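Local coordinates for protein dihydrodipicolinate synthase (Bacillus anthracis, PDB 1XKY) that probably catalyses the condensation of pyruvate with aspartate semialdehyde that opens the lysine branch of bacterial amino-acid biosynthesis, at residues A[216-228]-A[243-255]. Residues are numbered along the deposited sequence; the frame is centred on the assembly and turned at random.
Sequences VASHVIGNEMQEM and LHQLLVRVTDSLF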
loop_
_atom_site.group_PDB
_atom_site.type_symbol
_atom_site.label_atom_id
_atom_site.label_comp_id
_atom_site.label_asym_id
_atom_site.label_seq_id
_atom_site.Cartn_x
_atom_site.Cartn_y
_atom_site.Cartn_z
ATOM N N VAL A 216 -2.679 23.965 6.683
ATOM C CA VAL A 216 -1.585 24.162 7.605
ATOM C C VAL A 216 -0.599 25.237 7.133
ATOM O O VAL A 216 -0.154 26.053 7.909
ATOM C CB VAL A 216 -0.868 22.827 7.883
ATOM C CG1 VAL A 216 0.418 23.027 8.608
ATOM C CG2 VAL A 216 -1.785 21.891 8.640
ATOM N N ALA A 217 -0.284 25.211 5.848
ATOM C CA ALA A 217 0.647 26.175 5.228
ATOM C C ALA A 217 0.231 27.638 5.355
ATOM O O ALA A 217 1.076 28.532 5.325
ATOM C CB ALA A 217 0.857 25.832 3.761
ATOM N N SER A 218 -1.072 27.871 5.474
ATOM C CA SER A 218 -1.623 29.205 5.698
ATOM C C SER A 218 -1.044 29.918 6.930
ATOM O O SER A 218 -1.143 31.130 7.027
ATOM C CB SER A 218 -3.139 29.105 5.844
ATOM O OG SER A 218 -3.451 28.254 6.926
ATOM N N HIS A 219 -0.470 29.168 7.874
ATOM C CA HIS A 219 0.286 29.771 8.980
ATOM C C HIS A 219 1.472 30.623 8.502
ATOM O O HIS A 219 1.851 31.568 9.185
ATOM C CB HIS A 219 0.840 28.708 9.931
ATOM C CG HIS A 219 -0.192 28.034 10.782
ATOM N ND1 HIS A 219 -0.545 28.504 12.026
ATOM C CD2 HIS A 219 -0.891 26.886 10.602
ATOM C CE1 HIS A 219 -1.442 27.695 12.562
ATOM N NE2 HIS A 219 -1.667 26.704 11.719
ATOM N N VAL A 220 2.072 30.266 7.365
ATOM C CA VAL A 220 3.256 30.963 6.861
ATOM C C VAL A 220 3.107 31.598 5.476
ATOM O O VAL A 220 3.789 32.578 5.183
ATOM C CB VAL A 220 4.526 30.060 6.871
ATOM C CG1 VAL A 220 4.945 29.764 8.308
ATOM C CG2 VAL A 220 4.310 28.760 6.075
ATOM N N ILE A 221 2.233 31.058 4.629
ATOM C CA ILE A 221 2.049 31.623 3.288
ATOM C C ILE A 221 0.573 31.846 2.950
ATOM O O ILE A 221 0.156 31.658 1.817
ATOM C CB ILE A 221 2.740 30.759 2.203
ATOM C CG1 ILE A 221 2.313 29.290 2.329
ATOM C CG2 ILE A 221 4.268 30.905 2.301
ATOM C CD1 ILE A 221 2.546 28.464 1.059
ATOM N N GLY A 222 -0.200 32.283 3.938
ATOM C CA GLY A 222 -1.614 32.569 3.743
ATOM C C GLY A 222 -1.875 33.608 2.665
ATOM O O GLY A 222 -2.803 33.450 1.874
ATOM N N ASN A 223 -1.069 34.671 2.624
ATOM C CA ASN A 223 -1.287 35.715 1.611
ATOM C C ASN A 223 -1.042 35.160 0.207
ATOM O O ASN A 223 -1.782 35.475 -0.729
ATOM C CB ASN A 223 -0.423 36.960 1.860
ATOM C CG ASN A 223 -0.897 37.794 3.059
ATOM O OD1 ASN A 223 -2.064 37.757 3.452
ATOM N ND2 ASN A 223 0.015 38.569 3.624
ATOM N N GLU A 224 -0.010 34.327 0.075
ATOM C CA GLU A 224 0.315 33.673 -1.197
ATOM C C GLU A 224 -0.828 32.752 -1.667
ATOM O O GLU A 224 -1.217 32.775 -2.843
ATOM C CB GLU A 224 1.619 32.887 -1.084
ATOM C CG GLU A 224 2.886 33.761 -0.971
ATOM C CD GLU A 224 3.172 34.300 0.436
ATOM O OE1 GLU A 224 2.342 34.145 1.351
ATOM O OE2 GLU A 224 4.242 34.914 0.620
ATOM N N MET A 225 -1.373 31.969 -0.743
ATOM C CA MET A 225 -2.512 31.090 -1.032
ATOM C C MET A 225 -3.760 31.885 -1.417
ATOM O O MET A 225 -4.516 31.473 -2.288
ATOM C CB MET A 225 -2.831 30.210 0.179
ATOM C CG MET A 225 -1.745 29.221 0.535
ATOM S SD MET A 225 -2.093 28.333 2.060
ATOM C CE MET A 225 -3.576 27.447 1.576
ATOM N N GLN A 226 -3.972 33.022 -0.755
ATOM C CA GLN A 226 -5.081 33.914 -1.091
ATOM C C GLN A 226 -4.953 34.414 -2.541
ATOM O O GLN A 226 -5.921 34.387 -3.303
ATOM C CB GLN A 226 -5.118 35.077 -0.105
ATOM C CG GLN A 226 -6.265 36.045 -0.281
ATOM C CD GLN A 226 -6.280 37.096 0.809
ATOM O OE1 GLN A 226 -5.451 38.011 0.821
ATOM N NE2 GLN A 226 -7.203 36.964 1.737
ATOM N N GLU A 227 -3.752 34.848 -2.920
ATOM C CA GLU A 227 -3.494 35.313 -4.289
ATOM C C GLU A 227 -3.600 34.166 -5.302
ATOM O O GLU A 227 -4.079 34.366 -6.410
ATOM C CB GLU A 227 -2.105 35.968 -4.371
ATOM C CG GLU A 227 -1.707 36.493 -5.756
ATOM C CD GLU A 227 -2.347 37.821 -6.127
ATOM O OE1 GLU A 227 -2.191 38.248 -7.291
ATOM O OE2 GLU A 227 -3.003 38.444 -5.279
ATOM N N MET A 228 -3.133 32.977 -4.924
ATOM C CA MET A 228 -3.263 31.784 -5.755
ATOM C C MET A 228 -4.721 31.489 -6.096
ATOM O O MET A 228 -5.059 31.252 -7.259
ATOM C CB MET A 228 -2.634 30.567 -5.056
ATOM C CG MET A 228 -2.572 29.328 -5.933
ATOM S SD MET A 228 -2.168 27.828 -5.035
ATOM C CE MET A 228 -3.569 27.630 -3.933
ATOM N N LEU A 243 2.184 29.938 -8.010
ATOM C CA LEU A 243 1.983 29.959 -6.553
ATOM C C LEU A 243 1.667 28.565 -6.005
ATOM O O LEU A 243 2.058 28.231 -4.881
ATOM C CB LEU A 243 0.891 30.968 -6.176
ATOM C CG LEU A 243 1.328 32.437 -6.302
ATOM C CD1 LEU A 243 0.143 33.364 -6.361
ATOM C CD2 LEU A 243 2.253 32.815 -5.147
ATOM N N HIS A 244 0.969 27.758 -6.801
ATOM C CA HIS A 244 0.733 26.349 -6.487
ATOM C C HIS A 244 2.047 25.604 -6.266
ATOM O O HIS A 244 2.159 24.802 -5.356
ATOM C CB HIS A 244 -0.083 25.689 -7.613
ATOM C CG HIS A 244 -0.138 24.195 -7.543
ATOM N ND1 HIS A 244 -0.903 23.513 -6.619
ATOM C CD2 HIS A 244 0.468 23.250 -8.301
ATOM C CE1 HIS A 244 -0.761 22.212 -6.810
ATOM N NE2 HIS A 244 0.071 22.027 -7.821
ATOM N N GLN A 245 3.033 25.880 -7.110
ATOM C CA GLN A 245 4.351 25.268 -6.983
ATOM C C GLN A 245 5.022 25.608 -5.645
ATOM O O GLN A 245 5.600 24.735 -4.991
ATOM C CB GLN A 245 5.224 25.654 -8.182
ATOM C CG GLN A 245 4.836 24.856 -9.421
ATOM C CD GLN A 245 5.322 25.451 -10.726
ATOM O OE1 GLN A 245 4.887 25.032 -11.807
ATOM N NE2 GLN A 245 6.217 26.424 -10.643
ATOM N N LEU A 246 4.912 26.869 -5.245
ATOM C CA LEU A 246 5.396 27.331 -3.946
ATOM C C LEU A 246 4.663 26.627 -2.804
ATOM O O LEU A 246 5.290 26.147 -1.870
ATOM C CB LEU A 246 5.206 28.849 -3.824
ATOM C CG LEU A 246 5.643 29.508 -2.507
ATOM C CD1 LEU A 246 7.132 29.350 -2.308
ATOM C CD2 LEU A 246 5.253 30.980 -2.491
ATOM N N LEU A 247 3.337 26.576 -2.889
ATOM C CA LEU A 247 2.509 25.958 -1.856
ATOM C C LEU A 247 2.926 24.505 -1.609
ATOM O O LEU A 247 3.131 24.097 -0.462
ATOM C CB LEU A 247 1.028 26.048 -2.244
ATOM C CG LEU A 247 -0.020 25.413 -1.318
ATOM C CD1 LEU A 247 0.129 25.891 0.114
ATOM C CD2 LEU A 247 -1.403 25.736 -1.850
ATOM N N VAL A 248 3.095 23.750 -2.691
ATOM C CA VAL A 248 3.493 22.337 -2.622
ATOM C C VAL A 248 4.857 22.183 -1.951
ATOM O O VAL A 248 5.040 21.332 -1.080
ATOM C CB VAL A 248 3.540 21.687 -4.037
ATOM C CG1 VAL A 248 4.174 20.293 -3.987
ATOM C CG2 VAL A 248 2.143 21.612 -4.641
ATOM N N ARG A 249 5.796 23.019 -2.364
ATOM C CA ARG A 249 7.157 23.013 -1.840
ATOM C C ARG A 249 7.157 23.330 -0.344
ATOM O O ARG A 249 7.730 22.594 0.467
ATOM C CB ARG A 249 7.977 24.059 -2.593
ATOM C CG ARG A 249 9.461 23.885 -2.524
ATOM C CD ARG A 249 10.113 24.489 -3.766
ATOM N NE ARG A 249 9.804 25.910 -3.924
ATOM C CZ ARG A 249 10.347 26.877 -3.188
ATOM N NH1 ARG A 249 11.208 26.589 -2.220
ATOM N NH2 ARG A 249 10.018 28.142 -3.409
ATOM N N VAL A 250 6.505 24.432 0.013
ATOM C CA VAL A 250 6.422 24.855 1.409
ATOM C C VAL A 250 5.723 23.796 2.272
ATOM O O VAL A 250 6.197 23.453 3.368
ATOM C CB VAL A 250 5.727 26.234 1.528
ATOM C CG1 VAL A 250 5.346 26.558 2.984
ATOM C CG2 VAL A 250 6.637 27.316 0.944
ATOM N N THR A 251 4.616 23.265 1.768
ATOM C CA THR A 251 3.855 22.264 2.502
ATOM C C THR A 251 4.667 21.002 2.769
ATOM O O THR A 251 4.699 20.513 3.899
ATOM C CB THR A 251 2.542 21.909 1.784
ATOM O OG1 THR A 251 1.749 23.095 1.659
ATOM C CG2 THR A 251 1.764 20.888 2.589
ATOM N N ASP A 252 5.344 20.493 1.746
ATOM C CA ASP A 252 6.193 19.310 1.915
ATOM C C ASP A 252 7.200 19.485 3.062
ATOM O O ASP A 252 7.414 18.561 3.849
ATOM C CB ASP A 252 6.929 18.972 0.611
ATOM C CG ASP A 252 6.024 18.335 -0.430
ATOM O OD1 ASP A 252 4.872 17.958 -0.100
ATOM O OD2 ASP A 252 6.470 18.209 -1.594
ATOM N N SER A 253 7.789 20.676 3.162
ATOM C CA SER A 253 8.819 20.949 4.168
ATOM C C SER A 253 8.251 20.966 5.591
ATOM O O SER A 253 8.982 20.743 6.558
ATOM C CB SER A 253 9.538 22.268 3.865
ATOM O OG SER A 253 8.781 23.390 4.279
ATOM N N LEU A 254 6.944 21.228 5.694
ATOM C CA LEU A 254 6.218 21.286 6.972
ATOM C C LEU A 254 5.775 19.906 7.497
ATOM O O LEU A 254 5.267 19.791 8.619
ATOM C CB LEU A 254 4.991 22.198 6.815
ATOM C CG LEU A 254 5.003 23.679 7.239
ATOM C CD1 LEU A 254 6.368 24.278 7.479
ATOM C CD2 LEU A 254 4.173 24.505 6.248
ATOM N N PHE A 255 5.966 18.865 6.688
ATOM C CA PHE A 255 5.610 17.503 7.078
ATOM C C PHE A 255 6.781 16.515 6.995
ATOM O O PHE A 255 6.558 15.299 6.974
ATOM C CB PHE A 255 4.434 17.015 6.222
ATOM C CG PHE A 255 3.135 17.714 6.521
ATOM C CD1 PHE A 255 2.255 17.195 7.462
ATOM C CD2 PHE A 255 2.786 18.880 5.852
ATOM C CE1 PHE A 255 1.048 17.833 7.743
ATOM C CE2 PHE A 255 1.581 19.534 6.121
ATOM C CZ PHE A 255 0.707 19.005 7.072
#
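Leu247 pushes its isobutyl group between Ala217, Ile221, Met225 and Met228, and apolar contacts of this kind make up most of the joint between helices 218-228 and 243-253. Leu247 CD1 touches Ala217 CB and Ile221 CD1, each at 3.7 Å, while Met225 crosses it at about a right angle. The other methyl, CD2, meets Met228 CE at 3.6 Å. Ile221 reaches Val250 tip to tip, its CD1 3.9 Å from Val250 CG1; CG1 of Ile221 stands between backbone N and carbonyl carbon (chi1 52°), which sends the chain across the interface. Val220 CG2 also touches Val250 CG1, beside Ile221 CD1.

At the far end, Met228 and Leu243 lie alongside one another, pointing opposite ways, CB to CB 3.7 Å apart. A bend at chi3 (64°) turns Met228 CE toward Leu247, with SD lying over His244 CA. Glu224 touches Leu243 through CB and its backbone O, and Leu246 through CG; Glu227 packs its CB and CG on Leu243 CD1, and its carboxylate turns off to a salt bridge with Lys239.

No hydrogen bond crosses the interface. Thr251 OG1, 3.6 Å from Ala217 CB, instead bonds Leu247 O at 2.7 Å, approaching from above the carbonyl plane, opposite to Thr251 N. Next to it, Asp199 OD2 accepts hydrogen bonds from the backbone N of Val216 and Ala217.

The helical segments run roughly antiparallel (146°), their axes 9.7 Å apart at closest approach. Helix 218-234 follows the last strand, 212-215, of the TIM barrel, and helix 237-253 belongs to the C-terminal helical region that dihydrodipicolinate synthases add to that (beta/alpha)8 fold.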